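Local coordinates for putative cytoplasmic protein (Salmonella enterica subsp. enterica serovar Typhimurium, PDB 4IQN), which is of unknown function, a putative cytoplasmic protein built from a domain of the DUF5066 family, at residues Ser33-Asn45 with Val115-Arg127. Residues are numbered along the deposited sequence; the frame is centred on the assembly and turned at random.
Sequences SRLRVRKYRDPQN and VWSNDPRLPALIR
Tyr-40 and Pro-123 face each other across a single antiparallel bridge, their CA atoms 4.3 Å apart. The two form a non-hydrogen-bonded pair, flanked by one bond from Ala-124 N to Lys-39 O (3.0 Å) and another, almost straight, from Arg-41 N to Leu-122 O (3.0 Å). Beside the bridge the packing is tight: Ala-124 CB presses to 3.0 Å on Arg-38 O, a buried carbonyl oxygen with no hydrogen-bond partner.

Arg-41 supplies the main side-chain contact. With CG anti to the backbone N (chi1 -166°) and further bends at chi2 and chi3, its chain curls back to Pro-123 O, which NE and NH2 grip side-on, each at 2.9 Å. Leu-122 CB covers one face of the guanidinium, and Leu-125 CD1 lies over the centre of the opposite face, 3.5 Å from CZ, so the two leucines sandwich the group. Trp-116 CD1 lies at the guanidinium edge, the two planes 25° apart.

The bridge lies just past strand 36-38, the middle strand of a three-stranded mixed sheet, and beside strand 124-128, at one border of a four-stranded antiparallel sheet. Farther along the strands, Val-37 CG2 packs on Ile-126 CD1 at 4.0 Å.

Glu-210 takes a salt bridge from Arg-41 NH2 and a hydrogen bond from Trp-116 NE1, and probably balances the buried positive charge. A water links Arg-41 NH1 to Ser-117 O. Another, bound to Asp-42 OD2 and Asn-45 ND2, donates to Pro-120 O, connecting the turns 42-45 and 119-122.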
# COMPACT_ATOMS: atom_id res chain seq x y z
N SER A 33 -1.92 15.72 11.59
CA SER A 33 -3.12 16.46 11.18
C SER A 33 -3.02 17.15 9.84
O SER A 33 -4.04 17.35 9.18
CB SER A 33 -3.46 17.54 12.20
OG SER A 33 -4.01 16.93 13.32
N ARG A 34 -1.82 17.57 9.46
CA ARG A 34 -1.59 18.27 8.19
C ARG A 34 -1.57 17.32 6.98
O ARG A 34 -1.66 17.76 5.83
CB ARG A 34 -0.23 19.00 8.17
CG ARG A 34 0.13 19.89 9.35
CD ARG A 34 1.63 20.22 9.30
NE ARG A 34 2.02 21.03 8.13
CZ ARG A 34 2.73 20.64 7.07
NH1 ARG A 34 3.17 19.39 6.91
NH2 ARG A 34 3.00 21.52 6.11
N LEU A 35 -1.41 16.02 7.23
CA LEU A 35 -1.18 15.08 6.13
C LEU A 35 -2.43 14.86 5.29
O LEU A 35 -3.54 14.75 5.79
CB LEU A 35 -0.65 13.74 6.64
CG LEU A 35 0.70 13.78 7.38
CD1 LEU A 35 0.99 12.38 7.89
CD2 LEU A 35 1.85 14.26 6.50
N ARG A 36 -2.20 14.80 3.99
CA ARG A 36 -3.21 14.46 2.99
C ARG A 36 -2.52 13.55 1.98
O ARG A 36 -1.29 13.44 1.97
CB ARG A 36 -3.72 15.72 2.30
CG ARG A 36 -4.39 16.72 3.25
CD ARG A 36 -5.85 16.42 3.53
NE ARG A 36 -6.63 16.56 2.31
CZ ARG A 36 -7.92 16.27 2.18
NH1 ARG A 36 -8.62 15.82 3.22
NH2 ARG A 36 -8.49 16.43 1.00
N VAL A 37 -3.30 12.89 1.13
CA VAL A 37 -2.70 12.09 0.05
C VAL A 37 -3.33 12.49 -1.29
O VAL A 37 -4.55 12.76 -1.36
CB VAL A 37 -2.83 10.54 0.34
CG1 VAL A 37 -4.25 10.16 0.60
CG2 VAL A 37 -2.21 9.71 -0.81
N ARG A 38 -2.52 12.56 -2.35
CA ARG A 38 -3.09 12.70 -3.70
C ARG A 38 -4.16 11.64 -3.97
O ARG A 38 -4.01 10.48 -3.57
CB ARG A 38 -1.99 12.66 -4.76
CG ARG A 38 -1.12 13.91 -4.73
CD ARG A 38 -1.84 15.09 -5.32
NE ARG A 38 -0.95 16.24 -5.51
CZ ARG A 38 -0.15 16.40 -6.55
NH1 ARG A 38 -0.12 15.48 -7.52
NH2 ARG A 38 0.62 17.48 -6.64
N LYS A 39 -5.26 12.04 -4.62
CA LYS A 39 -6.36 11.14 -4.94
C LYS A 39 -6.06 10.25 -6.15
O LYS A 39 -6.53 9.11 -6.22
CB LYS A 39 -7.64 11.95 -5.19
CG LYS A 39 -8.92 11.20 -5.57
CD LYS A 39 -9.50 10.35 -4.45
CE LYS A 39 -10.79 9.61 -4.85
NZ LYS A 39 -12.00 10.46 -4.76
N TYR A 40 -5.28 10.77 -7.10
CA TYR A 40 -5.07 10.10 -8.38
C TYR A 40 -3.61 9.79 -8.65
O TYR A 40 -2.70 10.42 -8.12
CB TYR A 40 -5.64 10.96 -9.51
CG TYR A 40 -7.14 11.19 -9.39
CD1 TYR A 40 -8.01 10.17 -9.65
CD2 TYR A 40 -7.67 12.43 -8.98
CE1 TYR A 40 -9.37 10.34 -9.52
CE2 TYR A 40 -9.05 12.61 -8.86
CZ TYR A 40 -9.88 11.54 -9.13
OH TYR A 40 -11.23 11.63 -9.03
N ARG A 41 -3.39 8.78 -9.49
CA ARG A 41 -2.06 8.44 -9.90
C ARG A 41 -1.38 9.53 -10.76
O ARG A 41 -0.17 9.75 -10.70
CB ARG A 41 -2.09 7.14 -10.69
CG ARG A 41 -0.68 6.62 -10.82
CD ARG A 41 -0.53 5.17 -10.54
NE ARG A 41 -1.62 4.55 -9.84
CZ ARG A 41 -2.08 3.35 -10.13
NH1 ARG A 41 -1.51 2.63 -11.11
NH2 ARG A 41 -3.11 2.86 -9.47
N ASP A 42 -2.19 10.19 -11.57
CA ASP A 42 -1.71 11.29 -12.46
C ASP A 42 -0.96 12.39 -11.66
O ASP A 42 -1.58 13.13 -10.90
CB ASP A 42 -2.90 11.83 -13.24
CG ASP A 42 -2.60 13.10 -14.02
OD1 ASP A 42 -1.40 13.49 -14.18
OD2 ASP A 42 -3.63 13.70 -14.50
N PRO A 43 0.36 12.49 -11.84
CA PRO A 43 1.12 13.47 -11.05
C PRO A 43 0.66 14.93 -11.23
O PRO A 43 0.85 15.75 -10.33
CB PRO A 43 2.56 13.27 -11.56
CG PRO A 43 2.57 11.86 -12.09
CD PRO A 43 1.24 11.74 -12.76
N GLN A 44 0.04 15.25 -12.37
CA GLN A 44 -0.38 16.65 -12.63
C GLN A 44 -1.73 16.96 -11.99
O GLN A 44 -2.16 18.11 -11.96
CB GLN A 44 -0.46 16.99 -14.14
CG GLN A 44 0.67 16.45 -15.01
CD GLN A 44 2.03 16.95 -14.59
OE1 GLN A 44 2.84 16.22 -14.01
NE2 GLN A 44 2.30 18.22 -14.86
N ASN A 45 -2.45 15.93 -11.51
CA ASN A 45 -3.73 16.15 -10.86
C ASN A 45 -3.50 16.45 -9.38
O ASN A 45 -3.07 15.59 -8.68
CB ASN A 45 -4.61 14.92 -11.00
CG ASN A 45 -6.04 15.19 -10.63
OD1 ASN A 45 -6.32 15.93 -9.69
ND2 ASN A 45 -6.95 14.54 -11.34
N VAL A 115 5.73 2.37 -18.27
CA VAL A 115 5.72 0.90 -18.23
C VAL A 115 4.30 0.40 -17.92
O VAL A 115 3.76 -0.45 -18.63
CB VAL A 115 6.74 0.37 -17.23
CG1 VAL A 115 6.63 -1.15 -17.10
CG2 VAL A 115 8.15 0.69 -17.70
N TRP A 116 3.72 0.91 -16.85
CA TRP A 116 2.36 0.61 -16.44
C TRP A 116 1.41 1.60 -17.05
O TRP A 116 1.83 2.65 -17.52
CB TRP A 116 2.26 0.67 -14.93
CG TRP A 116 1.21 -0.17 -14.32
CD1 TRP A 116 0.12 0.25 -13.64
CD2 TRP A 116 1.15 -1.63 -14.31
NE1 TRP A 116 -0.60 -0.83 -13.18
CE2 TRP A 116 0.00 -1.99 -13.61
CE3 TRP A 116 1.97 -2.62 -14.83
CZ2 TRP A 116 -0.35 -3.33 -13.39
CZ3 TRP A 116 1.61 -3.93 -14.65
CH2 TRP A 116 0.46 -4.28 -13.93
N SER A 117 0.13 1.26 -17.06
CA SER A 117 -0.92 2.14 -17.55
C SER A 117 -0.84 3.50 -16.89
O SER A 117 -0.48 3.62 -15.73
CB SER A 117 -2.29 1.55 -17.27
OG SER A 117 -3.33 2.44 -17.66
N ASN A 118 -1.14 4.53 -17.66
CA ASN A 118 -1.25 5.91 -17.11
C ASN A 118 -2.65 6.46 -17.33
O ASN A 118 -2.85 7.66 -17.44
CB ASN A 118 -0.21 6.84 -17.74
CG ASN A 118 -0.27 6.90 -19.26
OD1 ASN A 118 -1.12 6.30 -19.92
ND2 ASN A 118 0.63 7.67 -19.82
N ASP A 119 -3.64 5.57 -17.42
CA ASP A 119 -5.01 6.01 -17.63
C ASP A 119 -5.37 7.08 -16.58
O ASP A 119 -5.05 6.93 -15.40
CB ASP A 119 -5.98 4.84 -17.55
CG ASP A 119 -7.38 5.23 -17.92
OD1 ASP A 119 -8.11 5.84 -17.12
OD2 ASP A 119 -7.77 4.91 -19.05
N PRO A 120 -6.02 8.17 -17.00
CA PRO A 120 -6.29 9.29 -16.08
C PRO A 120 -7.24 8.98 -14.90
O PRO A 120 -7.30 9.75 -13.94
CB PRO A 120 -6.87 10.38 -17.03
CG PRO A 120 -7.42 9.61 -18.21
CD PRO A 120 -6.43 8.50 -18.37
N ARG A 121 -8.00 7.88 -14.99
CA ARG A 121 -8.85 7.42 -13.91
C ARG A 121 -8.11 6.69 -12.79
O ARG A 121 -8.69 6.49 -11.73
CB ARG A 121 -9.99 6.53 -14.47
CG ARG A 121 -10.85 7.28 -15.48
CD ARG A 121 -12.18 6.59 -15.77
NE ARG A 121 -12.87 7.28 -16.84
CZ ARG A 121 -13.86 6.79 -17.59
NH1 ARG A 121 -14.29 5.57 -17.41
NH2 ARG A 121 -14.39 7.52 -18.55
N LEU A 122 -6.85 6.31 -13.00
CA LEU A 122 -6.17 5.41 -12.03
C LEU A 122 -6.05 6.11 -10.67
O LEU A 122 -5.76 7.31 -10.61
CB LEU A 122 -4.81 4.95 -12.53
CG LEU A 122 -4.81 3.90 -13.65
CD1 LEU A 122 -3.41 3.86 -14.28
CD2 LEU A 122 -5.23 2.52 -13.11
N PRO A 123 -6.33 5.39 -9.57
CA PRO A 123 -6.22 5.97 -8.26
C PRO A 123 -4.78 6.05 -7.81
O PRO A 123 -3.91 5.34 -8.31
CB PRO A 123 -6.96 4.98 -7.36
CG PRO A 123 -6.81 3.68 -8.06
CD PRO A 123 -6.84 4.00 -9.51
N ALA A 124 -4.53 6.92 -6.84
CA ALA A 124 -3.22 6.99 -6.20
C ALA A 124 -2.87 5.70 -5.49
O ALA A 124 -3.77 4.96 -5.15
CB ALA A 124 -3.16 8.13 -5.21
N LEU A 125 -1.59 5.49 -5.26
CA LEU A 125 -1.07 4.35 -4.50
C LEU A 125 -0.14 4.87 -3.43
O LEU A 125 0.60 5.80 -3.65
CB LEU A 125 -0.26 3.38 -5.39
CG LEU A 125 -1.00 2.82 -6.59
CD1 LEU A 125 -0.07 2.08 -7.54
CD2 LEU A 125 -2.10 1.90 -6.09
N ILE A 126 -0.18 4.22 -2.27
CA ILE A 126 0.82 4.39 -1.24
C ILE A 126 1.54 3.08 -1.11
O ILE A 126 0.90 2.04 -0.84
CB ILE A 126 0.21 4.79 0.12
CG1 ILE A 126 -0.45 6.19 0.08
CG2 ILE A 126 1.26 4.78 1.21
CD1 ILE A 126 -1.12 6.56 1.39
N ARG A 127 2.86 3.11 -1.26
CA ARG A 127 3.65 1.86 -1.18
C ARG A 127 3.82 1.47 0.27
O ARG A 127 4.15 2.30 1.11
CB ARG A 127 5.02 2.06 -1.82
CG ARG A 127 5.92 0.83 -1.96
CD ARG A 127 5.27 -0.24 -2.80
NE ARG A 127 6.30 -1.07 -3.42
CZ ARG A 127 6.79 -2.20 -2.92
NH1 ARG A 127 6.35 -2.72 -1.77
NH2 ARG A 127 7.71 -2.83 -3.61
O HOH W 1 0.36 3.57 -13.10
O HOH W 2 -4.86 9.18 -12.45
O HOH W 3 -6.22 12.61 -13.85